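Local atomic coordinates of autoinducer 2 sensor kinase/phosphatase LuxQ (PDB entry 3C38), a protein that senses autoinducer 2 through its partner LuxP and switches between histidine kinase and phosphatase activity in the quorum-sensing phosphorelay of Vibrio cholerae. Residues Leu28-Ser31 and Leu32-Arg36; Ser200-Tyr203 and Val204-Ala208; Thr192-Gly195 and Asn196-Tyr199. One frame throughout, in Å; residues are numbered along the deposited sequence.

Interaction 1 (Leu28-Ser31 and Leu32-Arg36)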
loop_
_atom_site.group_PDB
_atom_site.type_symbol
_atom_site.label_atom_id
_atom_site.label_comp_id
_atom_site.label_asym_id
_atom_site.label_seq_id
_atom_site.Cartn_x
_atom_site.Cartn_y
_atom_site.Cartn_z
ATOM N N LEU A 28 -9.557 9.370 13.113
ATOM C CA LEU A 28 -10.363 8.943 11.989
ATOM C C LEU A 28 -9.484 8.619 10.776
ATOM O O LEU A 28 -9.666 7.590 10.118
ATOM C CB LEU A 28 -11.373 10.042 11.642
ATOM C CG LEU A 28 -12.148 9.941 10.320
ATOM C CD1 LEU A 28 -12.893 8.602 10.216
ATOM C CD2 LEU A 28 -13.127 11.113 10.244
ATOM N N ILE A 29 -8.525 9.493 10.489
ATOM C CA ILE A 29 -7.632 9.285 9.354
ATOM C C ILE A 29 -6.932 7.935 9.464
ATOM O O ILE A 29 -6.841 7.175 8.483
ATOM C CB ILE A 29 -6.609 10.434 9.253
ATOM C CG1 ILE A 29 -7.342 11.702 8.787
ATOM C CG2 ILE A 29 -5.483 10.065 8.299
ATOM C CD1 ILE A 29 -6.551 12.987 8.902
ATOM N N GLN A 30 -6.466 7.636 10.674
ATOM C CA GLN A 30 -5.783 6.382 10.957
ATOM C C GLN A 30 -6.702 5.187 10.717
ATOM O O GLN A 30 -6.267 4.165 10.177
ATOM C CB GLN A 30 -5.298 6.359 12.411
ATOM C CG GLN A 30 -4.625 5.059 12.832
ATOM C CD GLN A 30 -3.318 4.816 12.114
ATOM O OE1 GLN A 30 -2.417 5.648 12.152
ATOM N NE2 GLN A 30 -3.207 3.670 11.456
ATOM N N SER A 31 -7.965 5.317 11.114
ATOM C CA SER A 31 -8.913 4.217 10.944
ATOM C C SER A 31 -9.226 4.008 9.473
ATOM O O SER A 31 -9.357 2.871 9.010
ATOM C CB SER A 31 -10.214 4.472 11.724
ATOM O OG SER A 31 -10.999 5.484 11.119
ATOM N N LEU A 32 -9.352 5.109 8.739
ATOM C CA LEU A 32 -9.617 5.011 7.320
ATOM C C LEU A 32 -8.426 4.305 6.675
ATOM O O LEU A 32 -8.604 3.433 5.823
ATOM C CB LEU A 32 -9.858 6.403 6.740
ATOM C CG LEU A 32 -11.269 6.911 7.098
ATOM C CD1 LEU A 32 -11.413 8.387 6.746
ATOM C CD2 LEU A 32 -12.319 6.079 6.331
ATOM N N PHE A 33 -7.218 4.645 7.113
ATOM C CA PHE A 33 -6.001 4.006 6.603
ATOM C C PHE A 33 -6.048 2.510 6.958
ATOM O O PHE A 33 -5.888 1.648 6.091
ATOM C CB PHE A 33 -4.774 4.659 7.235
ATOM C CG PHE A 33 -3.460 4.074 6.790
ATOM C CD1 PHE A 33 -2.617 3.451 7.714
ATOM C CD2 PHE A 33 -3.043 4.173 5.463
ATOM C CE1 PHE A 33 -1.360 2.934 7.314
ATOM C CE2 PHE A 33 -1.805 3.664 5.061
ATOM C CZ PHE A 33 -0.963 3.045 5.993
ATOM N N ASP A 34 -6.279 2.207 8.230
ATOM C CA ASP A 34 -6.370 0.814 8.683
ATOM C C ASP A 34 -7.396 0.054 7.854
ATOM O O ASP A 34 -7.167 -1.088 7.452
ATOM C CB ASP A 34 -6.810 0.735 10.150
ATOM C CG ASP A 34 -5.811 1.340 11.093
ATOM O OD1 ASP A 34 -4.627 1.441 10.708
ATOM O OD2 ASP A 34 -6.211 1.694 12.228
ATOM N N PHE A 35 -8.531 0.695 7.603
ATOM C CA PHE A 35 -9.590 0.066 6.831
ATOM C C PHE A 35 -9.105 -0.458 5.473
ATOM O O PHE A 35 -9.417 -1.595 5.096
ATOM C CB PHE A 35 -10.765 1.034 6.638
ATOM C CG PHE A 35 -11.961 0.397 5.990
ATOM C CD1 PHE A 35 -12.773 -0.480 6.710
ATOM C CD2 PHE A 35 -12.235 0.610 4.641
ATOM C CE1 PHE A 35 -13.844 -1.146 6.091
ATOM C CE2 PHE A 35 -13.298 -0.046 4.007
ATOM C CZ PHE A 35 -14.105 -0.929 4.737
ATOM N N ARG A 36 -8.346 0.351 4.737
ATOM C CA ARG A 36 -7.852 -0.092 3.435
ATOM C C ARG A 36 -6.887 -1.283 3.573
ATOM O O ARG A 36 -6.951 -2.240 2.800
ATOM C CB ARG A 36 -7.154 1.057 2.697
ATOM C CG ARG A 36 -6.678 0.665 1.313
ATOM C CD ARG A 36 -7.871 0.453 0.362
ATOM N NE ARG A 36 -7.577 -0.429 -0.775
ATOM C CZ ARG A 36 -6.578 -0.264 -1.643
ATOM N NH1 ARG A 36 -5.738 0.763 -1.532
ATOM N NH2 ARG A 36 -6.418 -1.135 -2.632
#
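Leu32 lies one helical turn beyond Leu28, and the two leucines touch through methyl groups, CD1 of Leu28 standing 3.8 Å from CD1 of Leu32. The stem of Leu32 is also pressed down on the previous turn: its CG is 3.5 Å from the carbonyl O of Leu28. That same oxygen is gripped twice. Leu32 N reaches it almost head-on, in the regular helical bond of 2.9 Å, while Ser31 OG swings back to it at 2.7 Å, meeting the carbonyl at a bent angle. Because the OG of Ser31 sits between its own backbone N and carbonyl carbon, chi1 72°, the hydroxyl is turned back toward the preceding turn and finds its acceptor in the main chain, as serines inside helices often do.

On another side of the helix, Gln30 and Asp34 form a second i to i+4 pair. The Gln30 chain bends at chi2 and brings NE2 to 2.7 Å from OD1 of Asp34. The carboxylate oxygen lies in the plane of the amide, but NE2 approaches OD1 from its syn side with a clear tilt out of the carboxylate plane; the two planes are 40° apart, and the N-H...O angle is 145°. NE2 also sits at the edge of the Phe33 ring, in its plane and 3.8 Å from CD1. The amide is fixed at its other end as well, since OE1 accepts from Glu224 N, so both polar atoms of Gln30 are occupied and its rotation is settled.

These residues belong to the long helix 22-47. Gln30, Ile29 and Phe33 lie against strand 216-225, through Leu223, Thr221 and Val225; Ile29 further meets Ile171 of helix 165-174, and Leu28 and Leu32 rest on Ser175 just beyond it.

Interaction 2 (Ser200-Tyr203 and Val204-Ala208)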
loop_
_atom_site.group_PDB
_atom_site.type_symbol
_atom_site.label_atom_id
_atom_site.label_comp_id
_atom_site.label_asym_id
_atom_site.label_seq_id
_atom_site.Cartn_x
_atom_site.Cartn_y
_atom_site.Cartn_z
ATOM N N SER A 200 -0.763 26.606 -1.311
ATOM C CA SER A 200 -0.038 25.699 -2.197
ATOM C C SER A 200 0.418 24.417 -1.488
ATOM O O SER A 200 0.427 24.340 -0.257
ATOM C CB SER A 200 1.189 26.401 -2.774
ATOM O OG SER A 200 2.126 26.674 -1.750
ATOM N N LEU A 201 0.805 23.417 -2.272
ATOM C CA LEU A 201 1.274 22.152 -1.708
ATOM C C LEU A 201 2.475 22.436 -0.820
ATOM O O LEU A 201 2.592 21.909 0.295
ATOM C CB LEU A 201 1.683 21.189 -2.825
ATOM C CG LEU A 201 2.349 19.886 -2.373
ATOM C CD1 LEU A 201 1.441 19.153 -1.406
ATOM C CD2 LEU A 201 2.646 19.025 -3.583
ATOM N N ASP A 202 3.359 23.283 -1.339
ATOM C CA ASP A 202 4.574 23.697 -0.655
ATOM C C ASP A 202 4.274 24.261 0.737
ATOM O O ASP A 202 4.948 23.929 1.713
ATOM C CB ASP A 202 5.279 24.746 -1.511
ATOM C CG ASP A 202 6.659 25.091 -1.001
ATOM O OD1 ASP A 202 6.774 25.577 0.149
ATOM O OD2 ASP A 202 7.628 24.879 -1.761
ATOM N N TYR A 203 3.257 25.116 0.822
ATOM C CA TYR A 203 2.852 25.714 2.094
ATOM C C TYR A 203 2.357 24.635 3.056
ATOM O O TYR A 203 2.762 24.580 4.215
ATOM C CB TYR A 203 1.731 26.729 1.866
ATOM C CG TYR A 203 0.914 27.007 3.112
ATOM C CD1 TYR A 203 1.455 27.719 4.193
ATOM C CD2 TYR A 203 -0.388 26.515 3.233
ATOM C CE1 TYR A 203 0.710 27.925 5.358
ATOM C CE2 TYR A 203 -1.140 26.715 4.398
ATOM C CZ TYR A 203 -0.587 27.416 5.451
ATOM O OH TYR A 203 -1.323 27.592 6.604
ATOM N N VAL A 204 1.452 23.800 2.564
ATOM C CA VAL A 204 0.902 22.711 3.347
ATOM C C VAL A 204 2.007 21.802 3.904
ATOM O O VAL A 204 1.970 21.472 5.088
ATOM C CB VAL A 204 -0.052 21.860 2.500
ATOM C CG1 VAL A 204 -0.635 20.746 3.343
ATOM C CG2 VAL A 204 -1.150 22.737 1.908
ATOM N N VAL A 205 2.992 21.395 3.094
ATOM C CA VAL A 205 4.019 20.514 3.666
ATOM C C VAL A 205 4.962 21.186 4.633
ATOM O O VAL A 205 5.370 20.557 5.605
ATOM C CB VAL A 205 4.933 19.735 2.644
ATOM C CG1 VAL A 205 4.136 18.673 1.929
ATOM C CG2 VAL A 205 5.630 20.668 1.696
ATOM N N HIS A 206 5.335 22.437 4.401
ATOM C CA HIS A 206 6.242 23.041 5.360
ATOM C C HIS A 206 5.493 23.816 6.419
ATOM O O HIS A 206 6.078 24.635 7.110
ATOM C CB HIS A 206 7.242 23.963 4.682
ATOM C CG HIS A 206 8.045 23.305 3.609
ATOM N ND1 HIS A 206 7.658 23.304 2.286
ATOM C CD2 HIS A 206 9.232 22.656 3.653
ATOM C CE1 HIS A 206 8.575 22.691 1.561
ATOM N NE2 HIS A 206 9.541 22.287 2.363
ATOM N N SER A 207 4.200 23.556 6.558
ATOM C CA SER A 207 3.401 24.268 7.546
ATOM C C SER A 207 3.602 23.739 8.960
ATOM O O SER A 207 4.065 22.611 9.152
ATOM C CB SER A 207 1.920 24.182 7.184
ATOM O OG SER A 207 1.501 22.831 7.096
ATOM N N ALA A 208 3.265 24.562 9.950
ATOM C CA ALA A 208 3.382 24.155 11.343
ATOM C C ALA A 208 2.026 23.561 11.715
ATOM O O ALA A 208 0.980 24.141 11.412
ATOM C CB ALA A 208 3.710 25.352 12.226
#
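Val204 CG2 is 3.1 Å from Ser200 O, and Val205 CG2 3.3 Å from Asp202 O, on the tight side of helix 201-205; the Leu201 CD1 to Val205 CG1 contact is looser, at 4.3 Å. Val204, Val205 and Leu201 bear on Val181 of strand 179-184, with Pro188 beside Leu201 and Val205, and Tyr235 and Ile237 beneath Val204.

The exposed side, at Asp202 and His206, is polar. Asp202 O takes two bonds from His206, backbone N at 3.1 Å and ring ND1 at 2.8 Å, from opposite faces of the carbonyl plane. A weak, strongly bent bond also runs from ND1 to OD1 of Asp202 at 3.2 Å. The imidazole thus folds back over the last turn, where helical geometry ends. Tyr203 forms a separate, looser flank, with Ser207 CB over one ring face, 4.3 Å from CE1, and its OH weakly bonded to Phe216 O.

At the other end, Ser200 OG accepts from Tyr203 N at 3.2 Å, a serine N-cap. One apolar face on a sheet, a cap at the start and a more polar outer side make this a short amphipathic helix of a PAS-like sensor fold of the Cache clan.

Interaction 3 (Thr192-Gly195 and Asn196-Tyr199)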
loop_
_atom_site.group_PDB
_atom_site.type_symbol
_atom_site.label_atom_id
_atom_site.label_comp_id
_atom_site.label_asym_id
_atom_site.label_seq_id
_atom_site.Cartn_x
_atom_site.Cartn_y
_atom_site.Cartn_z
ATOM N N THR A 192 -4.169 15.673 -2.707
ATOM C CA THR A 192 -5.503 15.800 -3.272
ATOM C C THR A 192 -5.767 17.228 -3.765
ATOM O O THR A 192 -6.837 17.497 -4.318
ATOM C CB THR A 192 -6.598 15.473 -2.236
ATOM O OG1 THR A 192 -6.495 16.384 -1.139
ATOM C CG2 THR A 192 -6.473 14.045 -1.741
ATOM N N LEU A 193 -4.817 18.142 -3.548
ATOM C CA LEU A 193 -4.990 19.534 -3.983
ATOM C C LEU A 193 -5.244 19.662 -5.490
ATOM O O LEU A 193 -4.547 19.041 -6.303
ATOM C CB LEU A 193 -3.775 20.382 -3.595
ATOM C CG LEU A 193 -3.764 20.888 -2.141
ATOM C CD1 LEU A 193 -3.647 19.699 -1.192
ATOM C CD2 LEU A 193 -2.581 21.843 -1.910
ATOM N N LYS A 194 -6.251 20.458 -5.853
ATOM C CA LYS A 194 -6.597 20.671 -7.265
ATOM C C LYS A 194 -5.621 21.655 -7.893
ATOM O O LYS A 194 -5.266 21.534 -9.056
ATOM C CB LYS A 194 -8.012 21.239 -7.412
ATOM C CG LYS A 194 -9.041 20.679 -6.449
ATOM C CD LYS A 194 -9.299 19.202 -6.651
ATOM C CE LYS A 194 -10.259 18.675 -5.574
ATOM N NZ LYS A 194 -9.712 18.802 -4.168
ATOM N N GLY A 195 -5.192 22.640 -7.114
ATOM C CA GLY A 195 -4.256 23.619 -7.630
ATOM C C GLY A 195 -4.860 25.005 -7.653
ATOM O O GLY A 195 -4.158 26.000 -7.824
ATOM N N ASN A 196 -6.170 25.067 -7.463
ATOM C CA ASN A 196 -6.872 26.336 -7.472
ATOM C C ASN A 196 -7.149 26.810 -6.053
ATOM O O ASN A 196 -7.968 27.708 -5.849
ATOM C CB ASN A 196 -8.191 26.178 -8.209
ATOM C CG ASN A 196 -9.147 25.284 -7.467
ATOM O OD1 ASN A 196 -8.785 24.175 -7.060
ATOM N ND2 ASN A 196 -10.374 25.757 -7.273
ATOM N N GLU A 197 -6.478 26.195 -5.077
ATOM C CA GLU A 197 -6.648 26.553 -3.664
ATOM C C GLU A 197 -5.843 27.804 -3.297
ATOM O O GLU A 197 -4.881 28.151 -3.975
ATOM C CB GLU A 197 -6.185 25.407 -2.743
ATOM C CG GLU A 197 -7.020 24.145 -2.756
ATOM C CD GLU A 197 -6.630 23.174 -3.855
ATOM O OE1 GLU A 197 -5.561 23.338 -4.483
ATOM O OE2 GLU A 197 -7.400 22.222 -4.078
ATOM N N PRO A 198 -6.235 28.488 -2.208
ATOM C CA PRO A 198 -5.568 29.700 -1.715
ATOM C C PRO A 198 -4.188 29.358 -1.170
ATOM O O PRO A 198 -3.315 30.219 -1.054
ATOM C CB PRO A 198 -6.499 30.181 -0.604
ATOM C CG PRO A 198 -7.849 29.651 -1.025
ATOM C CD PRO A 198 -7.502 28.266 -1.490
ATOM N N TYR A 199 -4.006 28.086 -0.827
ATOM C CA TYR A 199 -2.738 27.601 -0.287
ATOM C C TYR A 199 -2.092 26.598 -1.246
ATOM O O TYR A 199 -2.793 25.835 -1.918
ATOM C CB TYR A 199 -2.983 26.954 1.080
ATOM C CG TYR A 199 -4.092 25.920 1.069
ATOM C CD1 TYR A 199 -3.869 24.631 0.578
ATOM C CD2 TYR A 199 -5.371 26.239 1.524
ATOM C CE1 TYR A 199 -4.889 23.690 0.537
ATOM C CE2 TYR A 199 -6.396 25.311 1.488
ATOM C CZ TYR A 199 -6.151 24.037 0.993
ATOM O OH TYR A 199 -7.177 23.123 0.938
HETATM O O HOH W 1 -9.969 21.797 -3.570
#
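The Tyr199 ring receives Leu193 at its edge, near the ring plane, where Leu193 CD2 is 3.8 Å from Tyr199 CE1. Over one face, almost above the ring centre, lies Glu197 CB, 3.9 Å from the plane. Phe216 adds an edge-to-face contact, and the hydroxyl of Tyr199 is bound by Asn179 ND2.

The other flat group, the carboxylate of Glu197, does the gripping. Its chain bends at chi2 (86°) and returns over the loop, so that each oxygen takes one of two consecutive backbone N-H groups. OE2 accepts from Lys194 N at 2.8 Å through its syn lone pair, in a bond close to straight at 160°. OE1 accepts from Gly195 N at 2.7 Å, again on the syn side but 27° out of the carboxylate plane. One side chain thus ties down two peptide groups of a segment that has no helix or strand of its own, while Leu193 CB packs 3.6 Å from OE1.

Lys194 bends round the same carboxylate without making a direct salt bridge. Its NZ donates to Thr192 O at 3.2 Å, and a water bridges the charges, accepting from NZ and donating to OE2 at 2.7 Å. The nearby ammonium would probably help keep Glu197 ionised. Gly195 turns the chain with a positive phi.

This is a surface loop closed by a side chain that chelates its main-chain N-H groups, linking strand 187-191 to helix 201-205 in the PAS-like part of the LuxQ periplasmic domain.

Overall arrangement
Interactions 2 and 3 are consecutive along the chain, with centres 11 Å apart, and share one apolar patch: Val204 CG2 meets Tyr199 CD1 at 3.6 Å and Leu193 CD2 at 4.2 Å. The loop thus delivers the chain directly to the capped start of helix 201-205. Interaction 1 is separate, its centre 23 Å from each of the others and its nearest atoms about 11 Å away. The two helices meet the same four-stranded sheet at different strands, helix 22-47 on the outer strand 216-225 and helix 201-205 on strands 179-184, 187-191 and 228-239. All three contacts belong to the periplasmic domain; this chain contains none of the kinase machinery.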